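Side-chain contact in cytochrome (Paracoccus pantotrophus, PDB 2XTS), which probably passes electrons through its heme c as the SoxD subunit of the sulfane dehydrogenase SoxCD, which oxidises protein-bound sulfur: residues F128-T131 / H132-T136. Residues are numbered along the deposited sequence; the frame is centred on the assembly and turned at random.
Sequences FVLT and HENFT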
loop_
_atom_site.group_PDB
_atom_site.type_symbol
_atom_site.label_atom_id
_atom_site.label_comp_id
_atom_site.label_asym_id
_atom_site.label_seq_id
_atom_site.Cartn_x
_atom_site.Cartn_y
_atom_site.Cartn_z
ATOM N N PHE D 128 -32.206 46.659 -9.631
ATOM C CA PHE D 128 -32.245 45.537 -10.547
ATOM C C PHE D 128 -32.950 44.324 -9.944
ATOM O O PHE D 128 -32.752 43.993 -8.764
ATOM C CB PHE D 128 -30.822 45.202 -10.953
ATOM C CG PHE D 128 -30.712 44.074 -11.954
ATOM C CD1 PHE D 128 -31.042 44.263 -13.292
ATOM C CD2 PHE D 128 -30.234 42.824 -11.566
ATOM C CE1 PHE D 128 -30.918 43.227 -14.208
ATOM C CE2 PHE D 128 -30.109 41.792 -12.473
ATOM C CZ PHE D 128 -30.444 41.998 -13.787
ATOM N N VAL D 129 -33.773 43.680 -10.772
ATOM C CA VAL D 129 -34.455 42.435 -10.460
ATOM C C VAL D 129 -33.953 41.332 -11.395
ATOM O O VAL D 129 -34.093 41.413 -12.622
ATOM C CB VAL D 129 -35.984 42.560 -10.612
ATOM C CG1 VAL D 129 -36.660 41.305 -10.135
ATOM C CG2 VAL D 129 -36.494 43.753 -9.833
ATOM N N LEU D 130 -33.334 40.315 -10.808
ATOM C CA LEU D 130 -32.861 39.161 -11.561
ATOM C C LEU D 130 -33.936 38.095 -11.548
ATOM O O LEU D 130 -34.460 37.748 -10.481
ATOM C CB LEU D 130 -31.586 38.622 -10.945
ATOM C CG LEU D 130 -30.867 37.515 -11.715
ATOM C CD1 LEU D 130 -30.348 37.992 -13.087
ATOM C CD2 LEU D 130 -29.743 36.986 -10.861
ATOM N N THR D 131 -34.286 37.599 -12.734
ATOM C CA THR D 131 -35.279 36.547 -12.858
ATOM C C THR D 131 -34.784 35.398 -13.729
ATOM O O THR D 131 -33.761 35.521 -14.431
ATOM C CB THR D 131 -36.568 37.080 -13.510
ATOM O OG1 THR D 131 -36.335 37.255 -14.906
ATOM C CG2 THR D 131 -37.023 38.398 -12.867
ATOM N N HIS D 132 -35.518 34.282 -13.731
ATOM C CA HIS D 132 -35.174 33.197 -14.637
ATOM C C HIS D 132 -35.286 33.596 -16.109
ATOM O O HIS D 132 -34.641 33.004 -16.957
ATOM C CB HIS D 132 -36.018 31.951 -14.363
ATOM C CG HIS D 132 -37.471 32.128 -14.628
ATOM N ND1 HIS D 132 -38.286 32.860 -13.796
ATOM C CD2 HIS D 132 -38.264 31.650 -15.613
ATOM C CE1 HIS D 132 -39.519 32.839 -14.264
ATOM N NE2 HIS D 132 -39.535 32.108 -15.363
ATOM N N GLU D 133 -36.108 34.590 -16.407
ATOM C CA GLU D 133 -36.273 35.050 -17.782
ATOM C C GLU D 133 -35.198 36.000 -18.286
ATOM O O GLU D 133 -34.887 35.978 -19.469
ATOM C CB GLU D 133 -37.632 35.722 -17.951
ATOM C CG GLU D 133 -38.828 34.805 -17.814
ATOM C CD GLU D 133 -40.123 35.528 -18.139
ATOM O OE1 GLU D 133 -40.521 36.424 -17.362
ATOM O OE2 GLU D 133 -40.736 35.222 -19.184
ATOM N N ASN D 134 -34.650 36.850 -17.420
ATOM C CA ASN D 134 -33.630 37.808 -17.862
ATOM C C ASN D 134 -32.188 37.410 -17.508
ATOM O O ASN D 134 -31.253 38.102 -17.892
ATOM C CB ASN D 134 -33.934 39.238 -17.358
ATOM C CG ASN D 134 -33.698 39.410 -15.874
ATOM O OD1 ASN D 134 -33.277 38.497 -15.210
ATOM N ND2 ASN D 134 -33.986 40.590 -15.355
ATOM N N PHE D 135 -32.027 36.272 -16.837
ATOM C CA PHE D 135 -30.741 35.849 -16.321
ATOM C C PHE D 135 -29.680 35.786 -17.427
ATOM O O PHE D 135 -28.555 36.294 -17.243
ATOM C CB PHE D 135 -30.913 34.478 -15.673
ATOM C CG PHE D 135 -29.705 33.989 -14.900
ATOM C CD1 PHE D 135 -28.637 33.366 -15.544
ATOM C CD2 PHE D 135 -29.650 34.125 -13.517
ATOM C CE1 PHE D 135 -27.568 32.879 -14.816
ATOM C CE2 PHE D 135 -28.566 33.621 -12.788
ATOM C CZ PHE D 135 -27.533 33.036 -13.451
ATOM N N THR D 136 -30.025 35.172 -18.557
ATOM C CA THR D 136 -29.045 34.981 -19.631
ATOM C C THR D 136 -28.758 36.244 -20.432
ATOM O O THR D 136 -27.892 36.221 -21.298
ATOM C CB THR D 136 -29.438 33.846 -20.585
ATOM O OG1 THR D 136 -30.704 34.138 -21.196
ATOM C CG2 THR D 136 -29.491 32.508 -19.838
#
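With chi1 75° at Thr131 and 72° at Asn134, OG1 of the one and the amide of the other each lie between their backbone N and carbonyl carbon, facing one another where strand 129-131 ends. The result is the reciprocal bond pattern of a capping box. Thr131 OG1 accepts the backbone N of Asn134 at 3.1 Å and, weakly, that of Glu133, while Asn134 OD1 takes Thr131 N in return at 2.8 Å. That second bond is almost straight at the hydrogen, although the donor stands 36° out of the carbonyl plane. The amide's other end reaches back along the strand: Asn134 ND2 gives a hydrogen to Val129 O at 2.9 Å, with the acceptor close to the amide plane, so bonds at both ends fix the rotation of the group. With an alanine in place of Asn134, Val129 O and Thr131 N would probably lose these partners and the turn its side-chain tie to the strand. In this N-terminal, heme-bearing part of SoxD the strand also pairs antiparallel with 32-34. On the inner side Leu130 CD2 meets Phe135 CD2 at 3.9 Å, both side chains also resting on Tyr111 of helix 107-120, and Phe135 goes on to touch Leu86 and Tyr90 of helix 86-96. The hydrogen bonds of the turn thus lie beside an apolar contact that continues onto these two helices. Phe128 comes to the amide from the opposite direction, its ring plane nearly parallel to that of Asn134 and its CZ 4.1 Å from ND2.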